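Tail spike protein gp49 (Pseudomonas phage LKA1, PDB 4RU4) probably cleaves the O-specific polysaccharide of Pseudomonas as a trimeric phage tailspike lyase, degrading the host's surface polysaccharide during virus entry. Local coordinates at residues V15-F20 with V70-G75; G21-G26 with E54-A59; A508-P513 with Y540-T545; K468-D473 with L484-L489. One frame throughout, in Å; residues are numbered along the deposited sequence.

Contact 1: V15-F20 with V70-G75; sequences VTPAQF and VHIPSG
P17 lays its ring against strand 70-72 and the P73 that follows it; V70-I72 pairs in parallel with strand 89-93, at the N-terminal end of the parallel beta-helix. The proline touches through its CG-CD edge. CG lies 4.1 Å from CG1 of I72, the two side chains running at about a right angle, while CD meets CD of P73 at 3.8 Å, the two pyrrolidine rings reaching toward each other. The same CD also sits 3.1 Å from the carbonyl O of H71, so the ring fits closely over the backbone of the strand. Beside it T16 CA makes a C-H...O contact with the same H71 O, and T16 CG2 sits at the edge of the imidazole, near the ring plane. V15 meets V70 methyl to methyl, CG2 to CG2 at 3.9 Å; with V15 CG1 opposite the carbonyl carbon (chi1 -56°), CG2 is the branch that faces the strand. A single beta bridge joins these two valines. T16 also opens an ST motif, its OG1 accepting from N of Q19, while T16 N donates to Q19 OE1 from above the amide carbonyl plane. L60 of helix 55-65 packs on both P17 and I72. The one hydrogen bond across the contact runs from H71 N to V15 O, 2.8 Å long and nearly straight at 167°.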
loop_
_atom_site.group_PDB
_atom_site.type_symbol
_atom_site.label_atom_id
_atom_site.label_comp_id
_atom_site.label_asym_id
_atom_site.label_seq_id
_atom_site.Cartn_x
_atom_site.Cartn_y
_atom_site.Cartn_z
ATOM N N VAL B 15 28.504 -0.236 -28.922
ATOM C CA VAL B 15 28.717 0.724 -30.011
ATOM C C VAL B 15 28.016 2.062 -29.791
ATOM O O VAL B 15 27.070 2.154 -29.016
ATOM C CB VAL B 15 28.259 0.167 -31.383
ATOM C CG1 VAL B 15 28.960 -1.150 -31.681
ATOM C CG2 VAL B 15 26.740 -0.012 -31.417
ATOM N N THR B 16 28.478 3.097 -30.486
ATOM C CA THR B 16 27.824 4.397 -30.421
ATOM C C THR B 16 27.382 4.817 -31.809
ATOM O O THR B 16 27.909 4.315 -32.802
ATOM C CB THR B 16 28.750 5.488 -29.856
ATOM O OG1 THR B 16 29.871 5.658 -30.737
ATOM C CG2 THR B 16 29.217 5.120 -28.453
ATOM N N PRO B 17 26.424 5.754 -31.890
ATOM C CA PRO B 17 26.055 6.316 -33.200
ATOM C C PRO B 17 27.265 6.989 -33.878
ATOM O O PRO B 17 27.404 6.908 -35.100
ATOM C CB PRO B 17 24.992 7.372 -32.844
ATOM C CG PRO B 17 24.429 6.923 -31.511
ATOM C CD PRO B 17 25.590 6.287 -30.793
ATOM N N ALA B 18 28.116 7.662 -33.097
ATOM C CA ALA B 18 29.333 8.294 -33.629
ATOM C C ALA B 18 30.190 7.333 -34.444
ATOM O O ALA B 18 30.715 7.701 -35.497
ATOM C CB ALA B 18 30.179 8.895 -32.492
ATOM N N GLN B 19 30.326 6.099 -33.961
ATOM C CA GLN B 19 31.127 5.088 -34.648
ATOM C C GLN B 19 30.548 4.760 -35.999
ATOM O O GLN B 19 31.243 4.214 -36.853
ATOM C CB GLN B 19 31.185 3.784 -33.851
ATOM C CG GLN B 19 31.962 3.866 -32.567
ATOM C CD GLN B 19 32.034 2.517 -31.873
ATOM O OE1 GLN B 19 31.078 1.742 -31.899
ATOM N NE2 GLN B 19 33.183 2.218 -31.275
ATOM N N PHE B 20 29.256 5.033 -36.169
ATOM C CA PHE B 20 28.598 4.771 -37.433
ATOM C C PHE B 20 28.335 6.063 -38.192
ATOM O O PHE B 20 27.523 6.091 -39.131
ATOM C CB PHE B 20 27.325 3.943 -37.230
ATOM C CG PHE B 20 27.596 2.540 -36.761
ATOM C CD1 PHE B 20 27.770 2.272 -35.418
ATOM C CD2 PHE B 20 27.730 1.493 -37.674
ATOM C CE1 PHE B 20 28.050 0.980 -34.967
ATOM C CE2 PHE B 20 28.019 0.181 -37.227
ATOM C CZ PHE B 20 28.170 -0.063 -35.876
ATOM N N VAL B 70 23.691 -0.527 -27.815
ATOM C CA VAL B 70 24.003 0.800 -28.318
ATOM C C VAL B 70 24.021 1.806 -27.178
ATOM O O VAL B 70 23.076 1.887 -26.395
ATOM C CB VAL B 70 22.972 1.229 -29.380
ATOM C CG1 VAL B 70 23.247 2.652 -29.895
ATOM C CG2 VAL B 70 22.988 0.214 -30.532
ATOM N N HIS B 71 25.109 2.561 -27.080
ATOM C CA HIS B 71 25.171 3.661 -26.143
ATOM C C HIS B 71 25.063 4.974 -26.908
ATOM O O HIS B 71 25.804 5.200 -27.860
ATOM C CB HIS B 71 26.474 3.659 -25.337
ATOM C CG HIS B 71 26.597 4.853 -24.447
ATOM N ND1 HIS B 71 25.797 5.037 -23.340
ATOM C CD2 HIS B 71 27.377 5.955 -24.535
ATOM C CE1 HIS B 71 26.091 6.195 -22.773
ATOM N NE2 HIS B 71 27.049 6.771 -23.477
ATOM N N ILE B 72 24.135 5.826 -26.492
ATOM C CA ILE B 72 23.911 7.100 -27.165
ATOM C C ILE B 72 24.405 8.219 -26.259
ATOM O O ILE B 72 23.767 8.548 -25.283
ATOM C CB ILE B 72 22.406 7.324 -27.463
ATOM C CG1 ILE B 72 21.858 6.199 -28.342
ATOM C CG2 ILE B 72 22.172 8.692 -28.128
ATOM C CD1 ILE B 72 20.434 6.456 -28.849
ATOM N N PRO B 73 25.548 8.822 -26.607
ATOM C CA PRO B 73 26.109 9.974 -25.885
ATOM C C PRO B 73 25.156 11.139 -25.979
ATOM O O PRO B 73 24.403 11.156 -26.950
ATOM C CB PRO B 73 27.361 10.317 -26.709
ATOM C CG PRO B 73 27.704 9.052 -27.406
ATOM C CD PRO B 73 26.373 8.435 -27.757
ATOM N N SER B 74 25.209 12.081 -25.037
ATOM C CA SER B 74 24.524 13.368 -25.153
ATOM C C SER B 74 24.653 13.918 -26.548
ATOM O O SER B 74 25.741 13.949 -27.113
ATOM C CB SER B 74 25.116 14.421 -24.194
ATOM O OG SER B 74 24.639 14.210 -22.888
ATOM N N GLY B 75 23.533 14.374 -27.086
ATOM C CA GLY B 75 23.483 14.931 -28.420
ATOM C C GLY B 75 22.027 14.948 -28.842
ATOM O O GLY B 75 21.158 14.444 -28.117
#

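Contact 2: G21-G26 with E54-A59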
loop_
_atom_site.group_PDB
_atom_site.type_symbol
_atom_site.label_atom_id
_atom_site.label_comp_id
_atom_site.label_asym_id
_atom_site.label_seq_id
_atom_site.Cartn_x
_atom_site.Cartn_y
_atom_site.Cartn_z
ATOM N N GLY B 21 29.015 7.138 -37.787
ATOM C CA GLY B 21 28.976 8.376 -38.549
ATOM C C GLY B 21 27.978 9.450 -38.137
ATOM O O GLY B 21 27.859 10.454 -38.820
ATOM N N ALA B 22 27.282 9.266 -37.014
ATOM C CA ALA B 22 26.316 10.252 -36.535
ATOM C C ALA B 22 26.937 11.638 -36.319
ATOM O O ALA B 22 28.145 11.764 -36.031
ATOM C CB ALA B 22 25.687 9.767 -35.211
ATOM N N VAL B 23 26.098 12.669 -36.415
ATOM C CA VAL B 23 26.519 14.024 -36.059
ATOM C C VAL B 23 25.926 14.427 -34.695
ATOM O O VAL B 23 26.659 14.772 -33.772
ATOM C CB VAL B 23 26.094 15.046 -37.125
ATOM C CG1 VAL B 23 26.644 16.448 -36.783
ATOM C CG2 VAL B 23 26.572 14.599 -38.495
ATOM N N GLY B 24 24.597 14.387 -34.574
ATOM C CA GLY B 24 23.949 14.667 -33.303
ATOM C C GLY B 24 24.137 16.082 -32.774
ATOM O O GLY B 24 24.153 16.302 -31.554
ATOM N N ASP B 25 24.272 17.047 -33.677
ATOM C CA ASP B 25 24.428 18.443 -33.253
ATOM C C ASP B 25 23.115 19.241 -33.254
ATOM O O ASP B 25 23.125 20.454 -33.068
ATOM C CB ASP B 25 25.489 19.163 -34.100
ATOM C CG ASP B 25 25.084 19.325 -35.556
ATOM O OD1 ASP B 25 23.925 19.002 -35.947
ATOM O OD2 ASP B 25 25.947 19.807 -36.322
ATOM N N GLY B 26 21.997 18.565 -33.491
ATOM C CA GLY B 26 20.699 19.221 -33.506
ATOM C C GLY B 26 20.250 19.776 -34.850
ATOM O O GLY B 26 19.125 20.225 -34.988
ATOM N N GLU B 54 18.362 11.294 -43.061
ATOM C CA GLU B 54 19.290 11.892 -42.108
ATOM C C GLU B 54 20.468 10.974 -41.804
ATOM O O GLU B 54 20.297 9.772 -41.577
ATOM C CB GLU B 54 18.552 12.216 -40.792
ATOM C CG GLU B 54 17.499 13.330 -40.923
ATOM C CD GLU B 54 18.109 14.725 -41.030
ATOM O OE1 GLU B 54 19.318 14.882 -40.759
ATOM O OE2 GLU B 54 17.371 15.671 -41.384
ATOM N N ILE B 55 21.665 11.541 -41.788
ATOM C CA ILE B 55 22.834 10.810 -41.331
ATOM C C ILE B 55 22.635 10.250 -39.897
ATOM O O ILE B 55 23.010 9.110 -39.627
ATOM C CB ILE B 55 24.101 11.705 -41.436
ATOM C CG1 ILE B 55 24.497 11.867 -42.918
ATOM C CG2 ILE B 55 25.259 11.135 -40.588
ATOM C CD1 ILE B 55 25.431 13.070 -43.223
ATOM N N ASP B 56 22.012 11.025 -39.001
ATOM C CA ASP B 56 21.806 10.551 -37.626
ATOM C C ASP B 56 20.942 9.304 -37.615
ATOM O O ASP B 56 21.192 8.372 -36.847
ATOM C CB ASP B 56 21.144 11.617 -36.744
ATOM C CG ASP B 56 22.072 12.794 -36.428
ATOM O OD1 ASP B 56 23.308 12.608 -36.401
ATOM O OD2 ASP B 56 21.545 13.909 -36.213
ATOM N N TRP B 57 19.915 9.286 -38.463
ATOM C CA TRP B 57 19.063 8.106 -38.526
ATOM C C TRP B 57 19.840 6.907 -39.077
ATOM O O TRP B 57 19.816 5.799 -38.499
ATOM C CB TRP B 57 17.798 8.349 -39.370
ATOM C CG TRP B 57 17.133 7.003 -39.653
ATOM C CD1 TRP B 57 16.271 6.322 -38.831
ATOM C CD2 TRP B 57 17.336 6.169 -40.803
ATOM N NE1 TRP B 57 15.907 5.129 -39.406
ATOM C CE2 TRP B 57 16.554 5.005 -40.614
ATOM C CE3 TRP B 57 18.097 6.295 -41.968
ATOM C CZ2 TRP B 57 16.520 3.989 -41.539
ATOM C CZ3 TRP B 57 18.058 5.276 -42.907
ATOM C CH2 TRP B 57 17.270 4.141 -42.687
ATOM N N ALA B 58 20.514 7.119 -40.201
ATOM C CA ALA B 58 21.308 6.056 -40.814
ATOM C C ALA B 58 22.325 5.483 -39.806
ATOM O O ALA B 58 22.466 4.264 -39.671
ATOM C CB ALA B 58 22.012 6.569 -42.108
ATOM N N ALA B 59 23.001 6.363 -39.073
ATOM C CA ALA B 59 23.981 5.927 -38.076
ATOM C C ALA B 59 23.353 5.146 -36.909
ATOM O O ALA B 59 23.878 4.106 -36.484
ATOM C CB ALA B 59 24.804 7.135 -37.549
#
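The loop G21-G26 passes across the first turn of helix 55-65, its backbone closest where A22 CA comes within 4.6 Å of D56 CA. Two successive amides of the loop converge on one oxygen of the D56 carboxylate. V23 N donates to OD1 at 2.8 Å, nearly in line with the C-O bond, and G24 N donates to the same OD1 at 2.9 Å from the syn side, 28° out of the carboxylate plane. A weak, longer bond also runs from G24 N to OD2. The D56 side chain leaves the helix with CG opposite its carbonyl carbon (chi1 -70°), which carries the carboxylate out to the loop. Helix 55-65 packs at the N-terminal end of the beta-helix, against strand 75-79, and OD2 extends the connection by accepting from Q78 N of that strand, so a single carboxylate joins the loop, the helix and strand 75-79. The remaining contacts are methyl groups packed on the loop, against both side chains and backbone. A59, one turn further along, brings CB to 3.6 Å from A22 CB and 3.3 Å from A22 N. I55 uses CG2, the branch opposite its backbone N, to press on the carbonyl of G21, 3.2 Å from the O, and to touch CG2 of V23 at 4.3 Å. That same G21 O accepts a hydrogen bond from R34 NH1. G24 turns with positive phi (64°), a conformation that glycine adopts readily.

Contact 3: A508-P513 with Y540-T545; sequences APMRMP and YPKAPT
Where the beta-helix gives way to the C-terminal Ig-like domain, strand 510-522 passes from one to the other, and the loop Y540-T545 leading into strand 545-551 folds back over its start. M510, M512 and P513 meet Y540 and P541. The P541 ring is gripped by two methionines. M510, extended beyond CG, slides past the proline in the opposite direction, putting SD 3.6 Å from P541 CG and CE 3.7 Å from P541 CB. M512 comes at a slant instead; its chain bends at chi2 (-75°) and chi3, and CG lies 4.0 Å from P541 CD. The bend brings SD to the CG-CD edge of the proline; M512 CB lies at the edge of the tyrosine ring, 3.8 Å from Y540 CD1. Strands 497-501 and 590-600 supply the surroundings of this small hydrophobic core: L498 touches M512, P513 and Y540, and I599 lies against both methionines and P541, so both strands contribute side chains around P541 and the methionines. P544 CB sits over the centre of one face of the Y540 ring, 3.9 Å above its plane. At the ring's far end the phenol is spent on the backbone: OH donates to P513 O at 2.8 Å, with the donor tilted 20° from the carbonyl plane. Further along the loop K542 runs beside M510 and ends in a salt bridge to E601; a water that accepts from K542 NZ also lies 2.7 Å from A508 O, one of several acceptors it could serve.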
loop_
_atom_site.group_PDB
_atom_site.type_symbol
_atom_site.label_atom_id
_atom_site.label_comp_id
_atom_site.label_asym_id
_atom_site.label_seq_id
_atom_site.Cartn_x
_atom_site.Cartn_y
_atom_site.Cartn_z
ATOM N N ALA B 508 -33.241 -7.239 -1.776
ATOM C CA ALA B 508 -31.951 -7.853 -1.443
ATOM C C ALA B 508 -31.755 -7.948 0.067
ATOM O O ALA B 508 -32.320 -7.145 0.807
ATOM C CB ALA B 508 -30.825 -7.009 -2.042
ATOM N N PRO B 509 -30.951 -8.916 0.539
ATOM C CA PRO B 509 -30.642 -8.923 1.978
ATOM C C PRO B 509 -29.817 -7.671 2.303
ATOM O O PRO B 509 -28.741 -7.504 1.730
ATOM C CB PRO B 509 -29.772 -10.162 2.148
ATOM C CG PRO B 509 -30.063 -11.021 0.927
ATOM C CD PRO B 509 -30.272 -10.013 -0.163
ATOM N N MET B 510 -30.315 -6.824 3.204
ATOM C CA MET B 510 -29.697 -5.540 3.489
ATOM C C MET B 510 -29.098 -5.482 4.869
ATOM O O MET B 510 -29.647 -6.063 5.798
ATOM C CB MET B 510 -30.747 -4.427 3.448
ATOM C CG MET B 510 -31.251 -4.112 2.077
ATOM S SD MET B 510 -32.524 -2.849 2.247
ATOM C CE MET B 510 -32.982 -2.701 0.521
ATOM N N ARG B 511 -27.987 -4.754 4.989
ATOM C CA ARG B 511 -27.491 -4.271 6.272
ATOM C C ARG B 511 -27.415 -2.741 6.213
ATOM O O ARG B 511 -26.803 -2.193 5.293
ATOM C CB ARG B 511 -26.112 -4.884 6.588
ATOM C CG ARG B 511 -25.579 -4.540 7.956
ATOM C CD ARG B 511 -24.153 -5.054 8.158
ATOM N NE ARG B 511 -24.019 -6.437 7.793
ATOM C CZ ARG B 511 -22.940 -6.979 7.224
ATOM N NH1 ARG B 511 -21.821 -6.288 6.989
ATOM N NH2 ARG B 511 -22.984 -8.258 6.933
ATOM N N MET B 512 -28.093 -2.054 7.144
ATOM C CA MET B 512 -28.157 -0.585 7.167
ATOM C C MET B 512 -27.842 -0.111 8.584
ATOM O O MET B 512 -28.128 -0.829 9.556
ATOM C CB MET B 512 -29.544 -0.064 6.732
ATOM C CG MET B 512 -29.912 -0.420 5.287
ATOM S SD MET B 512 -28.994 0.602 4.124
ATOM C CE MET B 512 -28.701 -0.553 2.786
ATOM N N PRO B 513 -27.232 1.076 8.709
ATOM C CA PRO B 513 -26.656 1.519 9.989
ATOM C C PRO B 513 -27.718 1.698 11.069
ATOM O O PRO B 513 -28.890 1.927 10.747
ATOM C CB PRO B 513 -26.046 2.892 9.655
ATOM C CG PRO B 513 -25.888 2.914 8.141
ATOM C CD PRO B 513 -26.987 2.037 7.612
ATOM N N TYR B 540 -34.337 5.087 5.768
ATOM C CA TYR B 540 -34.045 3.697 5.410
ATOM C C TYR B 540 -34.750 3.282 4.105
ATOM O O TYR B 540 -35.711 3.929 3.686
ATOM C CB TYR B 540 -34.460 2.755 6.561
ATOM C CG TYR B 540 -33.611 2.904 7.803
ATOM C CD1 TYR B 540 -32.407 2.201 7.932
ATOM C CD2 TYR B 540 -34.010 3.753 8.850
ATOM C CE1 TYR B 540 -31.614 2.339 9.059
ATOM C CE2 TYR B 540 -33.217 3.915 9.993
ATOM C CZ TYR B 540 -32.020 3.179 10.099
ATOM O OH TYR B 540 -31.228 3.315 11.224
ATOM N N PRO B 541 -34.265 2.205 3.445
ATOM C CA PRO B 541 -34.949 1.750 2.223
ATOM C C PRO B 541 -36.334 1.178 2.483
ATOM O O PRO B 541 -37.141 1.136 1.563
ATOM C CB PRO B 541 -34.028 0.648 1.663
ATOM C CG PRO B 541 -32.721 0.774 2.413
ATOM C CD PRO B 541 -33.044 1.436 3.736
ATOM N N LYS B 542 -36.605 0.743 3.712
ATOM C CA LYS B 542 -37.918 0.213 4.091
ATOM C C LYS B 542 -38.002 0.355 5.610
ATOM O O LYS B 542 -37.024 0.764 6.223
ATOM C CB LYS B 542 -38.039 -1.264 3.689
ATOM C CG LYS B 542 -36.936 -2.161 4.286
ATOM C CD LYS B 542 -36.936 -3.537 3.603
ATOM C CE LYS B 542 -36.015 -4.502 4.322
ATOM N NZ LYS B 542 -36.135 -5.884 3.743
ATOM N N ALA B 543 -39.147 0.041 6.216
ATOM C CA ALA B 543 -39.269 0.162 7.677
ATOM C C ALA B 543 -38.175 -0.654 8.351
ATOM O O ALA B 543 -37.968 -1.820 8.045
ATOM C CB ALA B 543 -40.612 -0.292 8.148
ATOM N N PRO B 544 -37.418 -0.009 9.231
ATOM C CA PRO B 544 -36.320 -0.722 9.871
ATOM C C PRO B 544 -36.810 -1.581 11.039
ATOM O O PRO B 544 -37.982 -1.489 11.450
ATOM C CB PRO B 544 -35.440 0.418 10.381
ATOM C CG PRO B 544 -36.446 1.551 10.662
ATOM C CD PRO B 544 -37.409 1.439 9.520
ATOM N N THR B 545 -35.925 -2.440 11.530
ATOM C CA THR B 545 -36.183 -3.215 12.737
ATOM C C THR B 545 -35.964 -2.310 13.931
ATOM O O THR B 545 -34.877 -1.794 14.118
ATOM C CB THR B 545 -35.238 -4.428 12.775
ATOM O OG1 THR B 545 -35.434 -5.182 11.563
ATOM C CG2 THR B 545 -35.511 -5.354 13.973
HETATM O O HOH W 1 -34.758 -6.119 1.322
#

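Contact 4: K468-D473 with L484-L489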
loop_
_atom_site.group_PDB
_atom_site.type_symbol
_atom_site.label_atom_id
_atom_site.label_comp_id
_atom_site.label_asym_id
_atom_site.label_seq_id
_atom_site.Cartn_x
_atom_site.Cartn_y
_atom_site.Cartn_z
ATOM N N LYS B 468 -28.175 11.173 -1.105
ATOM C CA LYS B 468 -28.247 9.728 -0.816
ATOM C C LYS B 468 -26.866 9.117 -0.811
ATOM O O LYS B 468 -25.966 9.646 -1.467
ATOM C CB LYS B 468 -29.048 8.981 -1.897
ATOM C CG LYS B 468 -30.228 9.749 -2.465
ATOM C CD LYS B 468 -31.086 8.873 -3.374
ATOM C CE LYS B 468 -32.248 9.684 -3.979
ATOM N NZ LYS B 468 -33.050 8.891 -4.956
ATOM N N VAL B 469 -26.718 7.982 -0.116
ATOM C CA VAL B 469 -25.487 7.199 -0.220
ATOM C C VAL B 469 -25.580 6.386 -1.507
ATOM O O VAL B 469 -24.786 6.596 -2.418
ATOM C CB VAL B 469 -25.239 6.290 1.019
ATOM C CG1 VAL B 469 -23.922 5.499 0.884
ATOM C CG2 VAL B 469 -25.229 7.127 2.305
ATOM N N LEU B 470 -26.575 5.494 -1.600
ATOM C CA LEU B 470 -26.732 4.652 -2.787
ATOM C C LEU B 470 -27.986 4.998 -3.568
ATOM O O LEU B 470 -29.041 5.307 -2.981
ATOM C CB LEU B 470 -26.806 3.170 -2.407
ATOM C CG LEU B 470 -25.697 2.634 -1.503
ATOM C CD1 LEU B 470 -25.918 1.149 -1.278
ATOM C CD2 LEU B 470 -24.296 2.919 -2.097
ATOM N N GLN B 471 -27.867 4.901 -4.891
ATOM C CA GLN B 471 -28.979 5.069 -5.812
ATOM C C GLN B 471 -28.910 3.844 -6.733
ATOM O O GLN B 471 -27.992 3.728 -7.550
ATOM C CB GLN B 471 -28.804 6.360 -6.602
ATOM C CG GLN B 471 -29.749 6.501 -7.775
ATOM C CD GLN B 471 -31.117 6.964 -7.342
ATOM O OE1 GLN B 471 -31.251 7.762 -6.410
ATOM N NE2 GLN B 471 -32.147 6.448 -7.996
ATOM N N LEU B 472 -29.837 2.905 -6.548
ATOM C CA LEU B 472 -29.788 1.608 -7.242
ATOM C C LEU B 472 -31.024 1.447 -8.125
ATOM O O LEU B 472 -32.136 1.265 -7.619
ATOM C CB LEU B 472 -29.689 0.448 -6.230
ATOM C CG LEU B 472 -28.539 0.607 -5.204
ATOM C CD1 LEU B 472 -28.588 -0.455 -4.113
ATOM C CD2 LEU B 472 -27.150 0.611 -5.884
ATOM N N ASP B 473 -30.818 1.491 -9.438
ATOM C CA ASP B 473 -31.919 1.628 -10.390
ATOM C C ASP B 473 -31.933 0.483 -11.368
ATOM O O ASP B 473 -30.916 -0.195 -11.582
ATOM C CB ASP B 473 -31.726 2.886 -11.236
ATOM C CG ASP B 473 -31.914 4.128 -10.448
ATOM O OD1 ASP B 473 -32.896 4.179 -9.683
ATOM O OD2 ASP B 473 -31.077 5.036 -10.573
ATOM N N LEU B 484 -26.527 -6.196 0.160
ATOM C CA LEU B 484 -26.552 -4.765 -0.057
ATOM C C LEU B 484 -26.238 -4.139 1.310
ATOM O O LEU B 484 -27.063 -4.147 2.216
ATOM C CB LEU B 484 -27.941 -4.392 -0.576
ATOM C CG LEU B 484 -28.391 -2.957 -0.743
ATOM C CD1 LEU B 484 -27.222 -2.135 -1.200
ATOM C CD2 LEU B 484 -29.516 -2.964 -1.812
ATOM N N ILE B 485 -25.025 -3.618 1.455
ATOM C CA ILE B 485 -24.499 -3.272 2.782
ATOM C C ILE B 485 -24.007 -1.830 2.791
ATOM O O ILE B 485 -23.226 -1.432 1.921
ATOM C CB ILE B 485 -23.338 -4.233 3.160
ATOM C CG1 ILE B 485 -23.907 -5.619 3.438
ATOM C CG2 ILE B 485 -22.547 -3.708 4.385
ATOM C CD1 ILE B 485 -22.842 -6.746 3.483
ATOM N N VAL B 486 -24.519 -1.047 3.736
ATOM C CA VAL B 486 -23.998 0.286 4.062
ATOM C C VAL B 486 -23.645 0.300 5.551
ATOM O O VAL B 486 -24.492 0.028 6.369
ATOM C CB VAL B 486 -25.059 1.393 3.772
ATOM C CG1 VAL B 486 -24.545 2.766 4.201
ATOM C CG2 VAL B 486 -25.397 1.414 2.297
ATOM N N GLU B 487 -22.399 0.626 5.909
ATOM C CA GLU B 487 -21.963 0.459 7.283
ATOM C C GLU B 487 -20.752 1.318 7.615
ATOM O O GLU B 487 -19.906 1.584 6.755
ATOM C CB GLU B 487 -21.594 -1.011 7.565
ATOM C CG GLU B 487 -20.438 -1.530 6.662
ATOM C CD GLU B 487 -20.103 -3.005 6.874
ATOM O OE1 GLU B 487 -20.874 -3.704 7.586
ATOM O OE2 GLU B 487 -19.057 -3.468 6.336
ATOM N N ASN B 488 -20.681 1.716 8.880
ATOM C CA ASN B 488 -19.488 2.342 9.447
ATOM C C ASN B 488 -19.050 3.565 8.654
ATOM O O ASN B 488 -17.874 3.750 8.403
ATOM C CB ASN B 488 -18.338 1.332 9.571
ATOM C CG ASN B 488 -18.752 0.071 10.331
ATOM O OD1 ASN B 488 -19.446 0.149 11.328
ATOM N ND2 ASN B 488 -18.345 -1.086 9.838
ATOM N N LEU B 489 -20.006 4.405 8.267
ATOM C CA LEU B 489 -19.664 5.634 7.534
ATOM C C LEU B 489 -19.580 6.797 8.499
ATOM O O LEU B 489 -20.382 6.897 9.432
ATOM C CB LEU B 489 -20.703 5.931 6.462
ATOM C CG LEU B 489 -20.882 4.830 5.429
ATOM C CD1 LEU B 489 -21.930 5.257 4.371
ATOM C CD2 LEU B 489 -19.527 4.473 4.805
#
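L470 and L472 face L484 and V486 across the interior of the parallel beta-helix. The two short strands belong to different faces of the solenoid, run nearly antiparallel in direction (169°) and come no closer than 10.6 Å between axes. They share no hydrogen bond, and the gap is filled by side chains. Among the apolar contacts, L470 slides past both L484 and V486: its CD1 sits 3.5 Å from L484 CD1 and 3.6 Å from V486 CG2. L472 meets L484 tip to tip, CD1 to CD2 at 3.5 Å. With CG opposite its backbone N (chi1 172°), L484 turns both methyls to L472, and CD1 also to L470. At the corner where the chain turns at V469, CG1 of that valine reaches CD1 of L489, also tip to tip. I454 of strand 452-463 packs on L470 and L484, adding a neighbouring coil to the core. The polar bonds lie on the outer side of strand 470-473. K468 NZ donates to Q471 OE1 on a lone pair, in the carbonyl plane. Q471 NE2 in turn reaches both oxygens of D473 on their syn lone pairs, OD1 at 2.9 Å and OD2 at 3.1 Å.

Overall arrangement
The four contacts form two pairs near the ends of the parallel beta-helix. Contacts 1 and 2, centres about 10 Å apart, touch each other; contact 2 is nested within the chain loop closed by contact 1, and strand 70-72 is the next element after helix 55-65. Contacts 3 and 4 are also about 10 Å apart, on the far side of the chain's centre, 61 to 72 Å from the first pair, centre to centre. There 484-487 and 510-522 are neighbouring strands, with R511 and E487 bridged by a salt link. Contact 4 closes before contact 3 opens; the first pair joins N-terminal loop and helix to the solenoid, the second lies where solenoid, Ig-like domain and third subunit meet.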